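ADP-ribosyltransferase (Staphylococcus aureus, PDB 1OJQ) uses NAD+ to transfer ADP-ribose onto target proteins, which, as in related C3 exoenzymes, are probably small GTPases of the Rho family. Local coordinates at residues Glu11-Lys14 and Trp15-Leu19; Asp29-Ala32 and Ile33-Thr37; Asn51-Val54 and Asn55-Ser58; Glu63-Arg66 and Gln67-Thr71. One frame throughout, in Å; residues are numbered along the deposited sequence.

Contact 1. Residues Glu11-Lys14 and Trp15-Leu19; sequences EATK and WGNSL
Trp15 begins the second half of this continuous stretch of helix 9-23, and its N binds Glu11 O at 3.0 Å in an ordinary i to i+4 backbone bond. With CG anti to the backbone N (chi1 -173°), the indole swings clear of residues 11-14; NE1 reaches Asp79 and the ring also meets Phe6. Gly16 N gives a short, nearly straight bond of 2.7 Å to Ala12 O. Small residues suit this buried side. Asn17 N binds Thr13 O at 2.8 Å, and the Asn17 side chain folds back over the same oxygen, with CG 3.2 Å from Thr13 O and the carbonyl oxygen beneath the amide face. Thr13 CG2 lies alongside on that face, 3.4 Å from Asn17 OD1, while Thr13 OG1 turns to Gln179. Ser18 N bonds weakly to Lys14 O and also to Trp15 O, which takes a second bond from Ser18 OG at 2.6 Å, in the carbonyl plane. One turn after Trp15, Leu19 CD1 sits 3.8 Å above one face of the indole, towards its rim. Backbone bonds thus carry the turn, while the polar ends of Thr13 and Trp15 tie the helix to neighbouring loops.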
loop_
_atom_site.group_PDB
_atom_site.type_symbol
_atom_site.label_atom_id
_atom_site.label_comp_id
_atom_site.label_asym_id
_atom_site.label_seq_id
_atom_site.Cartn_x
_atom_site.Cartn_y
_atom_site.Cartn_z
ATOM N N GLU A 11 -11.224 -14.878 7.289
ATOM C CA GLU A 11 -10.213 -14.668 8.317
ATOM C C GLU A 11 -9.587 -13.288 8.282
ATOM O O GLU A 11 -9.259 -12.726 9.337
ATOM C CB GLU A 11 -9.073 -15.712 8.206
ATOM C CG GLU A 11 -9.540 -17.141 8.454
ATOM C CD GLU A 11 -9.873 -17.429 9.905
ATOM O OE1 GLU A 11 -10.421 -18.531 10.181
ATOM O OE2 GLU A 11 -9.614 -16.620 10.807
ATOM N N ALA A 12 -9.376 -12.714 7.102
ATOM C CA ALA A 12 -8.864 -11.342 7.072
ATOM C C ALA A 12 -9.834 -10.373 7.749
ATOM O O ALA A 12 -9.406 -9.504 8.502
ATOM C CB ALA A 12 -8.578 -10.923 5.636
ATOM N N THR A 13 -11.145 -10.517 7.480
ATOM C CA THR A 13 -12.148 -9.669 8.119
ATOM C C THR A 13 -12.103 -9.807 9.629
ATOM O O THR A 13 -12.186 -8.831 10.384
ATOM C CB THR A 13 -13.569 -10.010 7.613
ATOM O OG1 THR A 13 -13.727 -9.495 6.278
ATOM C CG2 THR A 13 -14.624 -9.340 8.479
ATOM N N LYS A 14 -11.975 -11.038 10.120
ATOM C CA LYS A 14 -11.941 -11.251 11.574
ATOM C C LYS A 14 -10.770 -10.516 12.200
ATOM O O LYS A 14 -10.836 -9.798 13.205
ATOM C CB LYS A 14 -11.867 -12.766 11.820
ATOM C CG LYS A 14 -11.884 -13.152 13.293
ATOM C CD LYS A 14 -11.869 -14.673 13.408
ATOM C CE LYS A 14 -11.427 -15.099 14.804
ATOM N NZ LYS A 14 -10.885 -16.493 14.737
ATOM N N TRP A 15 -9.601 -10.696 11.574
ATOM C CA TRP A 15 -8.372 -10.053 12.056
ATOM C C TRP A 15 -8.506 -8.542 11.949
ATOM O O TRP A 15 -8.261 -7.830 12.920
ATOM C CB TRP A 15 -7.149 -10.533 11.282
ATOM C CG TRP A 15 -5.802 -10.082 11.760
ATOM C CD1 TRP A 15 -5.018 -10.690 12.702
ATOM C CD2 TRP A 15 -5.061 -8.932 11.330
ATOM N NE1 TRP A 15 -3.843 -9.998 12.892
ATOM C CE2 TRP A 15 -3.853 -8.910 12.051
ATOM C CE3 TRP A 15 -5.317 -7.920 10.400
ATOM C CZ2 TRP A 15 -2.900 -7.912 11.865
ATOM C CZ3 TRP A 15 -4.389 -6.923 10.202
ATOM C CH2 TRP A 15 -3.199 -6.944 10.942
ATOM N N GLY A 16 -8.902 -8.071 10.765
ATOM C CA GLY A 16 -9.084 -6.641 10.594
ATOM C C GLY A 16 -10.054 -6.016 11.576
ATOM O O GLY A 16 -9.742 -4.918 12.076
ATOM N N ASN A 17 -11.198 -6.629 11.845
ATOM C CA ASN A 17 -12.169 -6.076 12.792
ATOM C C ASN A 17 -11.564 -5.890 14.179
ATOM O O ASN A 17 -12.033 -5.060 14.971
ATOM C CB ASN A 17 -13.378 -7.011 12.878
ATOM C CG ASN A 17 -14.333 -6.853 11.715
ATOM O OD1 ASN A 17 -15.183 -7.704 11.443
ATOM N ND2 ASN A 17 -14.195 -5.738 11.006
ATOM N N SER A 18 -10.526 -6.674 14.485
ATOM C CA SER A 18 -9.900 -6.516 15.811
ATOM C C SER A 18 -9.151 -5.193 15.850
ATOM O O SER A 18 -9.081 -4.550 16.900
ATOM C CB SER A 18 -9.002 -7.700 16.181
ATOM O OG SER A 18 -7.752 -7.648 15.495
ATOM N N LEU A 19 -8.602 -4.758 14.704
ATOM C CA LEU A 19 -7.995 -3.422 14.745
ATOM C C LEU A 19 -9.072 -2.356 14.898
ATOM O O LEU A 19 -8.885 -1.363 15.615
ATOM C CB LEU A 19 -7.178 -3.123 13.480
ATOM C CG LEU A 19 -5.754 -3.695 13.460
ATOM C CD1 LEU A 19 -5.858 -5.205 13.345
ATOM C CD2 LEU A 19 -4.937 -3.087 12.329
#

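Contact 2. Residues Asp29-Ala32 and Ile33-Thr37; sequences DKMA and IYNYT
On helix 27-38, a regular alpha-helix of the ADP-ribosyltransferase exoenzyme, the amide of Asn35 lies with one face over the backbone oxygen of Met31, its CG 3.3 Å from Met31 O, and the Met31 side chain crosses it obliquely on that same face, bringing CG to 3.5 Å from Asn35 ND2. Although ND2 is also near Met31 O, the angle is too poor for a hydrogen bond; the oxygen is held instead by Asn35 N. The two tyrosine rings lead away from residues 29-32, so only their CB atoms approach the preceding turn: Tyr34 CB is 3.4 Å from Lys30 O. Tyr36 has CG anti to its N (chi1 -175°), which carries its ring into the interior, where it meets Tyr136 edge-to-face and packs on Leu68.

Four i to i+4 bonds join the segments; that from Ile33 N to Asp29 O is 3.0 Å long and nearly straight at 172°. Ile33 also lays its CG1 branch along this carbonyl, 3.5 Å from Asp29 O, a fitting place for a branched apolar residue on the side that faces Thr71. Ala32, being small, allows Gln67 of helix 59-73 to come close. Asp29 is buried, but its carboxylate is matched by Thr71, Lys74 and Ser26 N. Thr37, an NAD+-binding residue, ends the segment, with OG1 donating to Tyr34 O at 2.7 Å and accepting from Ala174 N.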
loop_
_atom_site.group_PDB
_atom_site.type_symbol
_atom_site.label_atom_id
_atom_site.label_comp_id
_atom_site.label_asym_id
_atom_site.label_seq_id
_atom_site.Cartn_x
_atom_site.Cartn_y
_atom_site.Cartn_z
ATOM N N ASP A 29 -13.568 10.341 12.702
ATOM C CA ASP A 29 -12.686 9.292 12.205
ATOM C C ASP A 29 -13.332 8.625 10.996
ATOM O O ASP A 29 -12.753 8.409 9.934
ATOM C CB ASP A 29 -12.407 8.244 13.274
ATOM C CG ASP A 29 -11.479 8.691 14.380
ATOM O OD1 ASP A 29 -10.526 9.432 14.088
ATOM O OD2 ASP A 29 -11.703 8.288 15.545
ATOM N N LYS A 30 -14.607 8.279 11.175
ATOM C CA LYS A 30 -15.292 7.576 10.078
ATOM C C LYS A 30 -15.360 8.404 8.809
ATOM O O LYS A 30 -15.117 7.911 7.709
ATOM C CB LYS A 30 -16.706 7.227 10.557
ATOM C CG LYS A 30 -16.682 6.188 11.676
ATOM C CD LYS A 30 -18.068 5.563 11.750
ATOM C CE LYS A 30 -18.749 5.921 13.059
ATOM N NZ LYS A 30 -20.158 5.409 13.050
ATOM N N MET A 31 -15.680 9.686 8.987
ATOM C CA MET A 31 -15.810 10.617 7.879
ATOM C C MET A 31 -14.491 10.810 7.144
ATOM O O MET A 31 -14.444 10.878 5.912
ATOM C CB MET A 31 -16.294 11.972 8.393
ATOM C CG MET A 31 -16.349 13.119 7.410
ATOM S SD MET A 31 -16.588 14.687 8.312
ATOM C CE MET A 31 -15.172 15.621 7.744
ATOM N N ALA A 32 -13.417 10.935 7.919
ATOM C CA ALA A 32 -12.105 11.126 7.321
ATOM C C ALA A 32 -11.711 9.929 6.475
ATOM O O ALA A 32 -11.232 10.117 5.361
ATOM C CB ALA A 32 -11.031 11.286 8.394
ATOM N N ILE A 33 -11.870 8.728 7.046
ATOM C CA ILE A 33 -11.457 7.562 6.255
ATOM C C ILE A 33 -12.338 7.455 5.019
ATOM O O ILE A 33 -11.843 7.236 3.907
ATOM C CB ILE A 33 -11.545 6.266 7.074
ATOM C CG1 ILE A 33 -10.583 6.261 8.272
ATOM C CG2 ILE A 33 -11.354 5.025 6.211
ATOM C CD1 ILE A 33 -10.980 5.213 9.309
ATOM N N TYR A 34 -13.649 7.610 5.176
ATOM C CA TYR A 34 -14.551 7.436 4.026
ATOM C C TYR A 34 -14.187 8.431 2.933
ATOM O O TYR A 34 -14.031 8.077 1.768
ATOM C CB TYR A 34 -16.026 7.599 4.419
ATOM C CG TYR A 34 -16.951 7.138 3.314
ATOM C CD1 TYR A 34 -17.398 5.821 3.254
ATOM C CD2 TYR A 34 -17.384 8.007 2.319
ATOM C CE1 TYR A 34 -18.235 5.365 2.257
ATOM C CE2 TYR A 34 -18.224 7.569 1.310
ATOM C CZ TYR A 34 -18.649 6.259 1.281
ATOM O OH TYR A 34 -19.486 5.844 0.279
ATOM N N ASN A 35 -14.075 9.706 3.287
ATOM C CA ASN A 35 -13.749 10.720 2.286
ATOM C C ASN A 35 -12.417 10.442 1.599
ATOM O O ASN A 35 -12.281 10.697 0.399
ATOM C CB ASN A 35 -13.741 12.119 2.904
ATOM C CG ASN A 35 -15.151 12.609 3.166
ATOM O OD1 ASN A 35 -16.130 12.153 2.560
ATOM N ND2 ASN A 35 -15.260 13.545 4.100
ATOM N N TYR A 36 -11.434 9.922 2.327
ATOM C CA TYR A 36 -10.165 9.565 1.694
ATOM C C TYR A 36 -10.383 8.502 0.627
ATOM O O TYR A 36 -9.855 8.613 -0.489
ATOM C CB TYR A 36 -9.117 9.130 2.754
ATOM C CG TYR A 36 -7.790 8.894 2.046
ATOM C CD1 TYR A 36 -6.960 9.978 1.778
ATOM C CD2 TYR A 36 -7.390 7.633 1.642
ATOM C CE1 TYR A 36 -5.746 9.778 1.124
ATOM C CE2 TYR A 36 -6.185 7.427 0.983
ATOM C CZ TYR A 36 -5.370 8.507 0.734
ATOM O OH TYR A 36 -4.170 8.315 0.074
ATOM N N THR A 37 -11.130 7.447 0.953
ATOM C CA THR A 37 -11.359 6.364 0.001
ATOM C C THR A 37 -12.108 6.842 -1.241
ATOM O O THR A 37 -11.856 6.282 -2.306
ATOM C CB THR A 37 -12.139 5.174 0.584
ATOM O OG1 THR A 37 -13.499 5.558 0.872
ATOM C CG2 THR A 37 -11.494 4.692 1.878
#

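Contact 3. Residues Asn51-Val54 and Asn55-Ser58; sequences NGDV and NKLS
Lys56 curls round the carboxylate of Asp53, the two side chains crossing at about a right angle. Its CB starts 3.3 Å from Asp53 O, the carbonyl that accepts a bond from Lys56 N. CG then passes 3.2 Å from Asp53 OD2, and CD and CE stay near that same oxygen. A last bend (chi4 72°) turns NZ back to OD2, closing a salt bridge of 2.7 Å on the anti lone pair. The other oxygen has separate work: Asp53 OD1 accepts from Asn55 N at 2.9 Å, forming an Asx turn, although the donor stands well above the carboxylate plane. Aspartate therefore suits this place doubly, holding the start of a tight turn and pairing with a lysine on the surface. Behind it the backbone runs as 3-10 turns, with Leu57 N bound to Val54 O at 3.0 Å. Before it, glycine suits the positive phi of Gly52, just after the Schellman motif that ends helix 41-49. On the apolar side Val54 CG2 lies 4.3 Å from Leu57 CD1. Both residues lie on Gln62 and Val65 of helix 59-73, and Leu57 also touches Pro46 and Leu47 of helix 41-49, so the loop packs against both helices it connects.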
loop_
_atom_site.group_PDB
_atom_site.type_symbol
_atom_site.label_atom_id
_atom_site.label_comp_id
_atom_site.label_asym_id
_atom_site.label_seq_id
_atom_site.Cartn_x
_atom_site.Cartn_y
_atom_site.Cartn_z
ATOM N N ASN A 51 6.531 17.384 -0.264
ATOM C CA ASN A 51 7.454 16.409 0.306
ATOM C C ASN A 51 7.109 16.150 1.766
ATOM O O ASN A 51 7.995 16.024 2.602
ATOM C CB ASN A 51 8.903 16.881 0.159
ATOM C CG ASN A 51 9.920 15.790 0.435
ATOM O OD1 ASN A 51 9.654 14.594 0.294
ATOM N ND2 ASN A 51 11.120 16.192 0.838
ATOM N N GLY A 52 5.825 16.091 2.088
ATOM C CA GLY A 52 5.398 15.721 3.433
ATOM C C GLY A 52 5.337 16.867 4.420
ATOM O O GLY A 52 4.991 16.661 5.588
ATOM N N ASP A 53 5.640 18.094 4.010
ATOM C CA ASP A 53 5.609 19.203 4.968
ATOM C C ASP A 53 4.191 19.747 5.094
ATOM O O ASP A 53 3.753 20.533 4.267
ATOM C CB ASP A 53 6.571 20.323 4.562
ATOM C CG ASP A 53 6.502 21.521 5.496
ATOM O OD1 ASP A 53 5.914 21.437 6.596
ATOM O OD2 ASP A 53 7.063 22.566 5.124
ATOM N N VAL A 54 3.488 19.318 6.145
ATOM C CA VAL A 54 2.085 19.700 6.298
ATOM C C VAL A 54 1.963 21.209 6.336
ATOM O O VAL A 54 0.949 21.783 5.930
ATOM C CB VAL A 54 1.506 19.071 7.577
ATOM C CG1 VAL A 54 2.150 19.689 8.815
ATOM C CG2 VAL A 54 -0.002 19.222 7.657
ATOM N N ASN A 55 3.009 21.893 6.821
ATOM C CA ASN A 55 2.878 23.340 6.963
ATOM C C ASN A 55 2.891 24.065 5.615
ATOM O O ASN A 55 2.800 25.293 5.601
ATOM C CB ASN A 55 3.966 23.933 7.864
ATOM C CG ASN A 55 3.793 23.543 9.317
ATOM O OD1 ASN A 55 2.782 22.955 9.736
ATOM N ND2 ASN A 55 4.808 23.864 10.130
ATOM N N LYS A 56 3.005 23.341 4.516
ATOM C CA LYS A 56 2.938 23.909 3.183
ATOM C C LYS A 56 1.579 23.742 2.541
ATOM O O LYS A 56 1.332 24.213 1.430
ATOM C CB LYS A 56 3.982 23.218 2.281
ATOM C CG LYS A 56 5.420 23.644 2.587
ATOM C CD LYS A 56 6.367 23.161 1.491
ATOM C CE LYS A 56 7.813 23.577 1.734
ATOM N NZ LYS A 56 8.431 22.815 2.859
ATOM N N LEU A 57 0.661 23.060 3.209
ATOM C CA LEU A 57 -0.626 22.757 2.592
ATOM C C LEU A 57 -1.674 23.838 2.832
ATOM O O LEU A 57 -1.510 24.666 3.725
ATOM C CB LEU A 57 -1.157 21.422 3.130
ATOM C CG LEU A 57 -0.132 20.281 3.027
ATOM C CD1 LEU A 57 -0.745 18.943 3.399
ATOM C CD2 LEU A 57 0.473 20.256 1.630
ATOM N N SER A 58 -2.715 23.770 2.025
ATOM C CA SER A 58 -3.887 24.635 2.195
ATOM C C SER A 58 -4.510 24.408 3.560
ATOM O O SER A 58 -4.284 23.343 4.146
ATOM C CB SER A 58 -4.898 24.343 1.085
ATOM O OG SER A 58 -5.512 25.531 0.620
#

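Contact 4. Residues Glu63-Arg66 and Gln67-Thr71; sequences EQVR and QLDST
Val65 and Asp69 lie side by side one turn apart on helix 59-73, an alpha-helix of the ADP-ribosyltransferase exoenzyme, and they carry the main side-chain contact here. Four backbone hydrogen bonds make up the first kind of interaction, each from residue i+4 to i. Asp69 N to Val65 O is 2.9 Å; Ser70 N to Arg66 O is 3.0 Å.

Polar partners outside the segments form the second kind. The Asp69 carboxylate bonds through OD1 to Tyr136 OH and through OD2 to Arg185, which would be expected to favour its negative charge; aspartate is short enough to stay close to its own helix while doing so.

Packing is the third. Gln67 CB rests 3.4 Å from Glu63 O, and the rest of its side chain leads across to helix 27-38. Leu68 and Val65 supply buried apolar surface, both touching Tyr136, and Val65 meets Leu47 as well. With CG of Asp69 beside its own N (chi1 -73°), the carboxylate folds back so that one face covers Val65 O, CG at 3.2 Å; on that same face Val65 CG1 lies 3.7 Å from Asp69 OD2.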
loop_
_atom_site.group_PDB
_atom_site.type_symbol
_atom_site.label_atom_id
_atom_site.label_comp_id
_atom_site.label_asym_id
_atom_site.label_seq_id
_atom_site.Cartn_x
_atom_site.Cartn_y
_atom_site.Cartn_z
ATOM N N GLU A 63 -6.036 20.410 7.783
ATOM C CA GLU A 63 -6.957 19.878 8.795
ATOM C C GLU A 63 -7.279 18.424 8.503
ATOM O O GLU A 63 -7.378 17.599 9.410
ATOM C CB GLU A 63 -8.237 20.731 8.824
ATOM C CG GLU A 63 -9.345 20.134 9.664
ATOM C CD GLU A 63 -10.511 21.073 9.956
ATOM O OE1 GLU A 63 -10.521 22.270 9.612
ATOM O OE2 GLU A 63 -11.477 20.598 10.602
ATOM N N GLN A 64 -7.428 18.114 7.213
ATOM C CA GLN A 64 -7.704 16.738 6.809
ATOM C C GLN A 64 -6.531 15.802 7.081
ATOM O O GLN A 64 -6.768 14.667 7.494
ATOM C CB GLN A 64 -8.079 16.739 5.324
ATOM C CG GLN A 64 -9.528 17.252 5.172
ATOM C CD GLN A 64 -9.870 17.482 3.713
ATOM O OE1 GLN A 64 -9.505 16.663 2.868
ATOM N NE2 GLN A 64 -10.541 18.589 3.407
ATOM N N VAL A 65 -5.313 16.302 6.859
ATOM C CA VAL A 65 -4.108 15.517 7.168
ATOM C C VAL A 65 -3.951 15.312 8.670
ATOM O O VAL A 65 -3.703 14.166 9.075
ATOM C CB VAL A 65 -2.841 16.164 6.570
ATOM C CG1 VAL A 65 -1.595 15.527 7.155
ATOM C CG2 VAL A 65 -2.929 16.044 5.046
ATOM N N ARG A 66 -4.077 16.349 9.497
ATOM C CA ARG A 66 -4.005 16.086 10.943
ATOM C C ARG A 66 -5.032 15.047 11.371
ATOM O O ARG A 66 -4.772 14.152 12.188
ATOM C CB ARG A 66 -4.211 17.393 11.718
ATOM C CG ARG A 66 -2.915 18.231 11.740
ATOM C CD ARG A 66 -3.102 19.483 12.576
ATOM N NE ARG A 66 -4.022 20.459 11.986
ATOM C CZ ARG A 66 -3.600 21.405 11.153
ATOM N NH1 ARG A 66 -2.322 21.488 10.821
ATOM N NH2 ARG A 66 -4.486 22.265 10.656
ATOM N N GLN A 67 -6.243 15.172 10.807
ATOM C CA GLN A 67 -7.310 14.236 11.136
ATOM C C GLN A 67 -6.935 12.818 10.728
ATOM O O GLN A 67 -7.033 11.932 11.583
ATOM C CB GLN A 67 -8.627 14.675 10.472
ATOM C CG GLN A 67 -9.770 13.692 10.644
ATOM C CD GLN A 67 -10.166 13.369 12.054
ATOM O OE1 GLN A 67 -10.064 12.219 12.516
ATOM N NE2 GLN A 67 -10.641 14.342 12.804
ATOM N N LEU A 68 -6.550 12.596 9.463
ATOM C CA LEU A 68 -6.309 11.197 9.027
ATOM C C LEU A 68 -5.108 10.614 9.758
ATOM O O LEU A 68 -5.091 9.427 10.077
ATOM C CB LEU A 68 -6.142 11.122 7.512
ATOM C CG LEU A 68 -6.304 9.749 6.851
ATOM C CD1 LEU A 68 -7.626 9.074 7.204
ATOM C CD2 LEU A 68 -6.187 9.833 5.333
ATOM N N ASP A 69 -4.097 11.444 10.034
ATOM C CA ASP A 69 -2.955 10.988 10.804
ATOM C C ASP A 69 -3.421 10.484 12.166
ATOM O O ASP A 69 -2.970 9.438 12.619
ATOM C CB ASP A 69 -1.943 12.100 11.031
ATOM C CG ASP A 69 -1.124 12.512 9.824
ATOM O OD1 ASP A 69 -1.217 11.912 8.722
ATOM O OD2 ASP A 69 -0.362 13.484 10.015
ATOM N N SER A 70 -4.300 11.271 12.790
ATOM C CA SER A 70 -4.800 10.876 14.108
ATOM C C SER A 70 -5.619 9.596 14.030
ATOM O O SER A 70 -5.423 8.668 14.832
ATOM C CB SER A 70 -5.615 12.037 14.694
ATOM O OG SER A 70 -6.379 11.559 15.782
ATOM N N THR A 71 -6.512 9.536 13.030
ATOM C CA THR A 71 -7.317 8.325 12.880
ATOM C C THR A 71 -6.476 7.058 12.741
ATOM O O THR A 71 -6.698 6.020 13.385
ATOM C CB THR A 71 -8.236 8.496 11.654
ATOM O OG1 THR A 71 -9.100 9.608 11.936
ATOM C CG2 THR A 71 -9.078 7.254 11.409
#

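The four contacts come in series along the N-terminal helical part of the chain: contact 1 on helix 9-23, contact 2 on helix 27-38, contact 3 in the loop from helix 41-49, and contact 4 on helix 59-73. Contact 4 lies between 2 and 3, its centre about 10 Å and 13 Å from theirs, and touches both, contact 2 through polar and apolar side chains and contact 3 through apolar ones. Contact 1 touches none of the others; its nearest centre is that of contact 2, about 19 Å away. Helix 59-73 thus joins the loop to helix 27-38, whose Thr37 binds NAD+.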